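Local coordinates for acetyltransferase, GNAT family (PDB 1U6M), which probably transfers an acyl group, as GNAT-family acetyltransferases do from acetyl-coenzyme A, to an acceptor that is not known, at residues Ile59-Glu63 against Lys132-Leu137; Thr108-Tyr114 against Asn183-Lys187; Thr51-Gly55 against Phe103-Glu107. One frame throughout, in Å; residues are numbered along the deposited sequence.

Contact 1 of 3, residues Ile59-Glu63 against Lys132-Leu137; sequences ILVYE and KLLDAL
From CB to hydroxyl, Tyr-62 lies against Leu-133 and Lys-132 of segment 132-137. At the root, its CB lies 4.0 Å from Leu-133 CG, while the CD2 branch of the same leucine turns to the strand backbone, 3.9 Å from Tyr-62 N. CG stands opposite the backbone nitrogen (chi1 -168°), and the ring therefore runs outward beside Lys-132. There CE2 comes within 3.6 Å of Lys-132 CD, and CZ lies 3.9 Å from that same methylene. At the tip, Tyr-62 OH receives a weak hydrogen bond from Lys-132 NZ at 3.3 Å; its stronger partner is the backbone nitrogen of Ser-2. The lysine chain, bent at chi3 and chi4, passes aslant the CE2 side of the ring and ends near the hydroxyl. Two residues back, Leu-60 places CD2 3.7 Å from Ala-136 CB and 4.2 Å from Leu-137 CD2. The contact thus grades from apolar to polar along the strand. Helix 129-135 packs here against the sheet: Leu-60 and Tyr-62 also touch Ile-4 of strand 3-6, and Leu-137, where helix 137-142 begins, packs on Ala-72 of strand 67-76 and on Trp-113 and Leu-115 of strand 112-120.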
loop_
_atom_site.group_PDB
_atom_site.type_symbol
_atom_site.label_atom_id
_atom_site.label_comp_id
_atom_site.label_asym_id
_atom_site.label_seq_id
_atom_site.Cartn_x
_atom_site.Cartn_y
_atom_site.Cartn_z
ATOM N N ILE A 59 -6.986 2.890 3.658
ATOM C CA ILE A 59 -7.138 2.801 2.220
ATOM C C ILE A 59 -8.159 3.796 1.563
ATOM O O ILE A 59 -9.327 3.983 2.013
ATOM C CB ILE A 59 -7.488 1.343 1.781
ATOM C CG1 ILE A 59 -6.376 0.384 2.252
ATOM C CG2 ILE A 59 -7.639 1.266 0.283
ATOM C CD1 ILE A 59 -6.553 -1.074 1.856
ATOM N N LEU A 60 -7.710 4.362 0.449
ATOM C CA LEU A 60 -8.582 5.141 -0.423
ATOM C C LEU A 60 -8.921 4.328 -1.654
ATOM O O LEU A 60 -8.029 3.726 -2.263
ATOM C CB LEU A 60 -7.893 6.456 -0.826
ATOM C CG LEU A 60 -8.671 7.717 -1.163
ATOM C CD1 LEU A 60 -9.619 8.180 -0.044
ATOM C CD2 LEU A 60 -7.642 8.720 -1.427
ATOM N N VAL A 61 -10.200 4.321 -2.033
ATOM C CA VAL A 61 -10.663 3.489 -3.160
ATOM C C VAL A 61 -10.970 4.385 -4.349
ATOM O O VAL A 61 -11.542 5.476 -4.189
ATOM C CB VAL A 61 -11.954 2.634 -2.700
ATOM C CG1 VAL A 61 -12.758 2.135 -3.853
ATOM C CG2 VAL A 61 -11.535 1.448 -1.851
ATOM N N TYR A 62 -10.591 3.960 -5.552
ATOM C CA TYR A 62 -11.160 4.549 -6.771
ATOM C C TYR A 62 -12.224 3.649 -7.392
ATOM O O TYR A 62 -11.911 2.581 -7.881
ATOM C CB TYR A 62 -10.089 4.827 -7.800
ATOM C CG TYR A 62 -10.588 5.681 -8.941
ATOM C CD1 TYR A 62 -11.254 5.115 -10.040
ATOM C CD2 TYR A 62 -10.427 7.055 -8.909
ATOM C CE1 TYR A 62 -11.706 5.886 -11.092
ATOM C CE2 TYR A 62 -10.899 7.842 -9.930
ATOM C CZ TYR A 62 -11.509 7.245 -11.016
ATOM O OH TYR A 62 -11.929 8.066 -12.018
ATOM N N GLU A 63 -13.461 4.094 -7.414
ATOM C CA GLU A 63 -14.574 3.273 -7.918
ATOM C C GLU A 63 -14.924 3.613 -9.375
ATOM O O GLU A 63 -15.202 4.760 -9.708
ATOM C CB GLU A 63 -15.787 3.467 -7.012
ATOM C CG GLU A 63 -16.637 2.289 -6.805
ATOM C CD GLU A 63 -17.783 2.599 -5.891
ATOM O OE1 GLU A 63 -17.614 2.481 -4.653
ATOM O OE2 GLU A 63 -18.855 2.952 -6.419
ATOM N N LYS A 132 -4.775 9.763 -10.540
ATOM C CA LYS A 132 -5.860 10.410 -9.757
ATOM C C LYS A 132 -5.920 10.067 -8.272
ATOM O O LYS A 132 -6.314 10.888 -7.477
ATOM C CB LYS A 132 -7.233 10.030 -10.285
ATOM C CG LYS A 132 -7.510 10.482 -11.634
ATOM C CD LYS A 132 -8.924 10.035 -11.940
ATOM C CE LYS A 132 -9.913 11.061 -11.414
ATOM N NZ LYS A 132 -10.996 11.214 -12.456
ATOM N N LEU A 133 -5.602 8.828 -7.919
ATOM C CA LEU A 133 -5.502 8.427 -6.536
ATOM C C LEU A 133 -4.403 9.243 -5.831
ATOM O O LEU A 133 -4.585 9.719 -4.722
ATOM C CB LEU A 133 -5.277 6.892 -6.430
ATOM C CG LEU A 133 -6.543 6.029 -6.512
ATOM C CD1 LEU A 133 -6.152 4.604 -6.662
ATOM C CD2 LEU A 133 -7.383 6.235 -5.260
ATOM N N LEU A 134 -3.294 9.415 -6.513
ATOM C CA LEU A 134 -2.161 10.157 -6.028
ATOM C C LEU A 134 -2.525 11.658 -5.813
ATOM O O LEU A 134 -2.133 12.252 -4.785
ATOM C CB LEU A 134 -1.043 9.942 -7.031
ATOM C CG LEU A 134 0.304 10.590 -6.934
ATOM C CD1 LEU A 134 0.998 10.305 -5.591
ATOM C CD2 LEU A 134 1.120 10.070 -8.117
ATOM N N ASP A 135 -3.311 12.247 -6.729
ATOM C CA ASP A 135 -3.810 13.619 -6.534
ATOM C C ASP A 135 -4.631 13.824 -5.241
ATOM O O ASP A 135 -4.755 14.950 -4.765
ATOM C CB ASP A 135 -4.697 14.082 -7.729
ATOM C CG ASP A 135 -3.896 14.350 -8.995
ATOM O OD1 ASP A 135 -2.644 14.437 -8.957
ATOM O OD2 ASP A 135 -4.533 14.470 -10.069
ATOM N N ALA A 136 -5.257 12.762 -4.746
ATOM C CA ALA A 136 -6.202 12.803 -3.621
ATOM C C ALA A 136 -5.491 12.649 -2.314
ATOM O O ALA A 136 -6.087 12.789 -1.268
ATOM C CB ALA A 136 -7.225 11.637 -3.739
ATOM N N LEU A 137 -4.213 12.327 -2.371
ATOM C CA LEU A 137 -3.484 11.948 -1.171
ATOM C C LEU A 137 -3.037 13.086 -0.232
ATOM O O LEU A 137 -2.904 12.823 0.951
ATOM C CB LEU A 137 -2.291 11.051 -1.541
ATOM C CG LEU A 137 -2.659 9.571 -1.860
ATOM C CD1 LEU A 137 -1.436 8.776 -2.169
ATOM C CD2 LEU A 137 -3.553 8.891 -0.736
#

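Contact 2 of 3, residues Thr108-Tyr114 against Asn183-Lys187; sequences TLPNEWY and NHMQK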
loop_
_atom_site.group_PDB
_atom_site.type_symbol
_atom_site.label_atom_id
_atom_site.label_comp_id
_atom_site.label_asym_id
_atom_site.label_seq_id
_atom_site.Cartn_x
_atom_site.Cartn_y
_atom_site.Cartn_z
ATOM N N THR A 108 10.211 3.987 5.663
ATOM C CA THR A 108 9.692 5.321 5.957
ATOM C C THR A 108 10.726 6.259 6.577
ATOM O O THR A 108 11.733 5.794 7.087
ATOM C CB THR A 108 8.414 5.289 6.842
ATOM O OG1 THR A 108 8.772 5.032 8.215
ATOM C CG2 THR A 108 7.431 4.252 6.344
ATOM N N LEU A 109 10.465 7.565 6.494
ATOM C CA LEU A 109 11.158 8.590 7.286
ATOM C C LEU A 109 10.229 9.184 8.371
ATOM O O LEU A 109 9.005 9.226 8.183
ATOM C CB LEU A 109 11.664 9.729 6.407
ATOM C CG LEU A 109 12.797 9.485 5.412
ATOM C CD1 LEU A 109 13.321 10.823 4.947
ATOM C CD2 LEU A 109 13.945 8.610 5.994
ATOM N N PRO A 110 10.805 9.644 9.524
ATOM C CA PRO A 110 9.957 10.233 10.594
ATOM C C PRO A 110 9.066 11.377 10.089
ATOM O O PRO A 110 9.466 12.098 9.199
ATOM C CB PRO A 110 11.000 10.779 11.606
ATOM C CG PRO A 110 12.237 10.003 11.364
ATOM C CD PRO A 110 12.250 9.628 9.895
ATOM N N ASN A 111 7.883 11.570 10.646
ATOM C CA ASN A 111 7.082 12.760 10.289
ATOM C C ASN A 111 6.411 12.894 8.868
ATOM O O ASN A 111 5.747 13.898 8.583
ATOM C CB ASN A 111 7.897 14.036 10.624
ATOM C CG ASN A 111 8.399 14.042 12.096
ATOM O OD1 ASN A 111 9.609 14.190 12.346
ATOM N ND2 ASN A 111 7.470 13.834 13.059
ATOM N N GLU A 112 6.564 11.892 8.008
ATOM C CA GLU A 112 5.755 11.810 6.789
ATOM C C GLU A 112 4.491 10.940 6.989
ATOM O O GLU A 112 4.441 10.084 7.887
ATOM C CB GLU A 112 6.617 11.320 5.624
ATOM C CG GLU A 112 6.827 9.829 5.620
ATOM C CD GLU A 112 8.000 9.396 4.826
ATOM O OE1 GLU A 112 8.314 8.192 4.851
ATOM O OE2 GLU A 112 8.639 10.245 4.196
ATOM N N TRP A 113 3.450 11.195 6.198
ATOM C CA TRP A 113 2.449 10.182 5.884
ATOM C C TRP A 113 3.037 9.369 4.716
ATOM O O TRP A 113 3.373 9.924 3.657
ATOM C CB TRP A 113 1.158 10.820 5.498
ATOM C CG TRP A 113 -0.032 9.855 5.397
ATOM C CD1 TRP A 113 -0.944 9.573 6.371
ATOM C CD2 TRP A 113 -0.439 9.088 4.238
ATOM N NE1 TRP A 113 -1.890 8.677 5.898
ATOM C CE2 TRP A 113 -1.595 8.363 4.600
ATOM C CE3 TRP A 113 0.080 8.936 2.943
ATOM C CZ2 TRP A 113 -2.262 7.516 3.696
ATOM C CZ3 TRP A 113 -0.582 8.081 2.034
ATOM C CH2 TRP A 113 -1.730 7.391 2.410
ATOM N N TYR A 114 3.305 8.090 4.958
ATOM C CA TYR A 114 4.005 7.301 3.975
ATOM C C TYR A 114 3.050 6.555 3.000
ATOM O O TYR A 114 2.131 5.831 3.443
ATOM C CB TYR A 114 4.904 6.289 4.658
ATOM C CG TYR A 114 5.633 5.400 3.665
ATOM C CD1 TYR A 114 5.331 4.027 3.562
ATOM C CD2 TYR A 114 6.605 5.913 2.816
ATOM C CE1 TYR A 114 6.015 3.203 2.654
ATOM C CE2 TYR A 114 7.284 5.066 1.882
ATOM C CZ TYR A 114 6.969 3.740 1.823
ATOM O OH TYR A 114 7.611 2.925 0.907
ATOM N N ASN A 183 14.841 5.888 -4.454
ATOM C CA ASN A 183 14.765 7.314 -4.061
ATOM C C ASN A 183 13.599 7.541 -3.097
ATOM O O ASN A 183 12.436 7.255 -3.429
ATOM C CB ASN A 183 14.543 8.246 -5.281
ATOM C CG ASN A 183 15.702 8.226 -6.265
ATOM O OD1 ASN A 183 16.765 8.764 -5.976
ATOM N ND2 ASN A 183 15.487 7.621 -7.456
ATOM N N HIS A 184 13.880 8.098 -1.924
ATOM C CA HIS A 184 12.786 8.480 -1.050
ATOM C C HIS A 184 12.497 9.930 -1.371
ATOM O O HIS A 184 13.413 10.751 -1.365
ATOM C CB HIS A 184 13.103 8.254 0.426
ATOM C CG HIS A 184 11.901 8.293 1.323
ATOM N ND1 HIS A 184 11.386 9.471 1.837
ATOM C CD2 HIS A 184 11.116 7.299 1.808
ATOM C CE1 HIS A 184 10.335 9.199 2.597
ATOM N NE2 HIS A 184 10.151 7.890 2.598
ATOM N N MET A 185 11.232 10.210 -1.721
ATOM C CA MET A 185 10.780 11.508 -2.148
ATOM C C MET A 185 9.690 12.007 -1.186
ATOM O O MET A 185 8.999 11.216 -0.558
ATOM C CB MET A 185 10.252 11.451 -3.581
ATOM C CG MET A 185 11.202 10.800 -4.648
ATOM S SD MET A 185 10.490 10.813 -6.351
ATOM C CE MET A 185 10.844 12.533 -6.780
ATOM N N GLN A 186 9.576 13.313 -1.001
ATOM C CA GLN A 186 8.513 13.860 -0.171
ATOM C C GLN A 186 7.904 15.027 -0.854
ATOM O O GLN A 186 8.537 15.677 -1.662
ATOM C CB GLN A 186 9.033 14.312 1.180
ATOM C CG GLN A 186 9.569 13.172 2.006
ATOM C CD GLN A 186 9.841 13.555 3.434
ATOM O OE1 GLN A 186 9.735 12.732 4.318
ATOM N NE2 GLN A 186 10.176 14.812 3.658
ATOM N N LYS A 187 6.669 15.305 -0.510
ATOM C CA LYS A 187 5.974 16.450 -1.011
ATOM C C LYS A 187 5.405 17.132 0.195
ATOM O O LYS A 187 4.798 16.492 1.025
ATOM C CB LYS A 187 4.840 15.985 -1.918
ATOM C CG LYS A 187 3.966 17.085 -2.347
ATOM C CD LYS A 187 2.807 16.617 -3.187
ATOM C CE LYS A 187 1.954 17.857 -3.571
ATOM N NZ LYS A 187 0.930 17.363 -4.416
#
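Glu-112 and His-184 point at each other and meet edge on, with carboxylate and imidazole nearly coplanar (planes 14° apart). The glutamate takes the less usual first torsion, chi1 80°, which sets CG between the backbone nitrogen and the carbonyl carbon; beyond CG the chain is extended. This turns the carboxylate back toward its own loop, where OE1 accepts the backbone N-H of Leu-109 at 2.8 Å between N and OE1. That bond is almost straight (170°), although the donor stands well above the carboxylate plane. The same OE1 also receives a weak, strongly bent hydrogen bond from His-184 NE2, 2.9 Å away. The fine placement of the imidazole against OE2 is doubtful, because the two are modelled too close together.

His-184 has its ring swung opposite the backbone nitrogen, which carries it off strand 183-187 toward the loop. Leu-109 covers one face: its CG lies 4.0 Å from the ring centroid, over the face but offset toward the rim, in a CH-pi contact. Leucine and imidazole run antiparallel past one another. His-184 NE2 is also 4.1 Å from Tyr-114 CD2, whereas its ND1 is buried without a polar partner in the model. Gln-186, extended beyond CG, lies roughly perpendicular to Glu-112 and reaches over to the glutamate side chain.

The loop is a type II turn from Leu-109 to Glu-112, so OE1 ties the turn's last residue to its first. Strands 112-120 and 180-188 are not sheet neighbours; strand 148-154 lies between them, and His-184 touches its Asn-152. The parallel pairing of 112-120 with 148-154 inside an otherwise antiparallel sheet is characteristic of the GNAT fold, in whose relatives these two strands splay apart to receive the cofactor.

Contact 3 of 3, residues Thr51-Gly55 against Phe103-Glu107; sequences TYRYG and FIEEE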
loop_
_atom_site.group_PDB
_atom_site.type_symbol
_atom_site.label_atom_id
_atom_site.label_comp_id
_atom_site.label_asym_id
_atom_site.label_seq_id
_atom_site.Cartn_x
_atom_site.Cartn_y
_atom_site.Cartn_z
ATOM N N THR A 51 -5.490 -1.305 12.319
ATOM C CA THR A 51 -4.038 -1.088 12.260
ATOM C C THR A 51 -3.300 -1.895 11.176
ATOM O O THR A 51 -2.103 -1.670 10.935
ATOM C CB THR A 51 -3.333 -1.392 13.623
ATOM O OG1 THR A 51 -3.334 -2.788 13.871
ATOM C CG2 THR A 51 -4.022 -0.704 14.832
ATOM N N TYR A 52 -3.973 -2.815 10.506
ATOM C CA TYR A 52 -3.288 -3.598 9.463
ATOM C C TYR A 52 -2.771 -2.698 8.308
ATOM O O TYR A 52 -3.431 -1.706 7.936
ATOM C CB TYR A 52 -4.201 -4.720 8.943
ATOM C CG TYR A 52 -3.532 -5.583 7.907
ATOM C CD1 TYR A 52 -2.270 -6.161 8.173
ATOM C CD2 TYR A 52 -4.161 -5.860 6.666
ATOM C CE1 TYR A 52 -1.611 -6.924 7.215
ATOM C CE2 TYR A 52 -3.492 -6.654 5.687
ATOM C CZ TYR A 52 -2.216 -7.182 6.000
ATOM O OH TYR A 52 -1.530 -7.959 5.083
ATOM N N ARG A 53 -1.593 -3.041 7.778
ATOM C CA ARG A 53 -1.025 -2.440 6.575
ATOM C C ARG A 53 -2.096 -2.104 5.507
ATOM O O ARG A 53 -2.163 -0.978 4.993
ATOM C CB ARG A 53 0.018 -3.362 5.986
ATOM C CG ARG A 53 0.776 -2.720 4.814
ATOM C CD ARG A 53 1.766 -3.747 4.219
ATOM N NE ARG A 53 2.884 -4.009 5.143
ATOM C CZ ARG A 53 4.046 -3.339 5.110
ATOM N NH1 ARG A 53 4.261 -2.375 4.228
ATOM N NH2 ARG A 53 5.006 -3.614 5.978
ATOM N N TYR A 54 -2.946 -3.076 5.215
ATOM C CA TYR A 54 -4.002 -2.929 4.254
ATOM C C TYR A 54 -5.335 -2.941 4.922
ATOM O O TYR A 54 -6.281 -3.428 4.332
ATOM C CB TYR A 54 -3.934 -4.081 3.205
ATOM C CG TYR A 54 -2.594 -4.130 2.508
ATOM C CD1 TYR A 54 -2.161 -3.080 1.686
ATOM C CD2 TYR A 54 -1.740 -5.211 2.653
ATOM C CE1 TYR A 54 -0.890 -3.124 1.027
ATOM C CE2 TYR A 54 -0.470 -5.226 2.011
ATOM C CZ TYR A 54 -0.083 -4.184 1.217
ATOM O OH TYR A 54 1.139 -4.213 0.583
ATOM N N GLY A 55 -5.416 -2.455 6.163
ATOM C CA GLY A 55 -6.690 -2.283 6.832
ATOM C C GLY A 55 -7.533 -1.323 6.017
ATOM O O GLY A 55 -6.988 -0.361 5.475
ATOM N N PHE A 103 7.054 -8.221 4.772
ATOM C CA PHE A 103 7.916 -7.082 4.354
ATOM C C PHE A 103 8.981 -6.740 5.362
ATOM O O PHE A 103 8.759 -6.766 6.572
ATOM C CB PHE A 103 7.066 -5.828 4.090
ATOM C CG PHE A 103 5.836 -6.091 3.281
ATOM C CD1 PHE A 103 4.699 -6.630 3.879
ATOM C CD2 PHE A 103 5.797 -5.780 1.929
ATOM C CE1 PHE A 103 3.560 -6.876 3.150
ATOM C CE2 PHE A 103 4.633 -6.002 1.198
ATOM C CZ PHE A 103 3.524 -6.568 1.811
ATOM N N ILE A 104 10.125 -6.351 4.855
ATOM C CA ILE A 104 11.104 -5.644 5.676
ATOM C C ILE A 104 10.598 -4.212 5.926
ATOM O O ILE A 104 10.224 -3.508 4.999
ATOM C CB ILE A 104 12.515 -5.746 5.081
ATOM C CG1 ILE A 104 12.811 -7.229 4.743
ATOM C CG2 ILE A 104 13.547 -5.240 6.074
ATOM C CD1 ILE A 104 14.204 -7.487 4.213
ATOM N N GLU A 105 10.484 -3.846 7.202
ATOM C CA GLU A 105 9.747 -2.643 7.657
ATOM C C GLU A 105 10.711 -1.452 7.858
ATOM O O GLU A 105 10.753 -0.823 8.931
ATOM C CB GLU A 105 8.929 -2.934 8.949
ATOM C CG GLU A 105 7.730 -3.915 8.817
ATOM C CD GLU A 105 7.129 -4.334 10.185
ATOM O OE1 GLU A 105 7.905 -4.384 11.181
ATOM O OE2 GLU A 105 5.891 -4.620 10.270
ATOM N N GLU A 106 11.492 -1.157 6.819
ATOM C CA GLU A 106 12.523 -0.128 6.946
ATOM C C GLU A 106 12.483 0.963 5.847
ATOM O O GLU A 106 13.528 1.417 5.369
ATOM C CB GLU A 106 13.903 -0.796 7.060
ATOM C CG GLU A 106 14.125 -1.549 8.413
ATOM C CD GLU A 106 15.249 -2.600 8.356
ATOM O OE1 GLU A 106 15.737 -2.938 7.252
ATOM O OE2 GLU A 106 15.635 -3.099 9.435
ATOM N N GLU A 107 11.280 1.406 5.484
ATOM C CA GLU A 107 11.145 2.195 4.280
ATOM C C GLU A 107 10.666 3.649 4.461
ATOM O O GLU A 107 10.736 4.443 3.537
ATOM C CB GLU A 107 10.338 1.418 3.231
ATOM C CG GLU A 107 8.978 0.926 3.647
ATOM C CD GLU A 107 8.401 -0.094 2.659
ATOM O OE1 GLU A 107 7.177 -0.168 2.423
ATOM O OE2 GLU A 107 9.195 -0.854 2.113
#
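Arg-53 leaves its backbone with two extended torsions (chi1 -173°) and then bends at chi3 (-70°), a turn that lays its guanidinium flat over Phe-103. The phenylalanine offers a ring face in return. Guanidinium and ring planes are 28° apart, and Arg-53 CZ stands 4.0 Å from the ring centroid, a cation-pi stack shifted so that Arg-53 NE comes to 3.4 Å from Phe-103 CD1. Tyr-54, from the same turn as Arg-53, points at Phe-103, its OH 3.6 Å from Phe-103 CZ, which lies at the edge of the tyrosine ring; Arg-53 CG sits over the centre of that ring.

A type I turn from Tyr-52 to Gly-55, closed by a 2.8 Å bond from Gly-55 N to Tyr-52 O, presents both side chains. It belongs to the link between helix 36-47 and strand 59-64 of the GNAT fold. Phe-103 lies in the long connection between strands 67-76 and 112-120.

Around the guanidinium edge lie its charged partners, and the Glu-105 CG methylene near NH2. Salt bridges join NH1 to Asp-116 and NE to Asp-84, which should help fix the group's rotation on the ring. Two glutamates of segment 103-107 stand beyond salt-bridge range: Glu-107 OE1 is 4.1 Å from Arg-53 NH1, its carboxylate almost perpendicular to the guanidinium, and Glu-105 OE2 is 4.5 Å from Arg-53 NH2. Glu-105 is also close to Asp-84, a crowding of acids that the arginine probably eases. Leu-23 of helix 12-25 and Met-26 also touch Phe-103.

All three contacts are partly buried; between the centre of each contact and that of the chain the distance is about 8 Å for contact 3, about 12 and about 14 Å for contacts 1 and 2. Contact 1 sets a helix on the sheet through leucines and leaves its polar pair at the margin. Contact 2 joins the turn leading into strand 112-120, and its first residues, to strand 180-188, not its neighbour in the sheet, through a carboxylate and an imidazole; contact 3 ties two loops around a stacked arginine. Strand 112-120 carries Trp-113, which Leu-137 of contact 1 touches, and Asp-116, partner of Arg-53. Contacts 2 and 3 adjoin where Glu-107 packs on His-184 and Tyr-114.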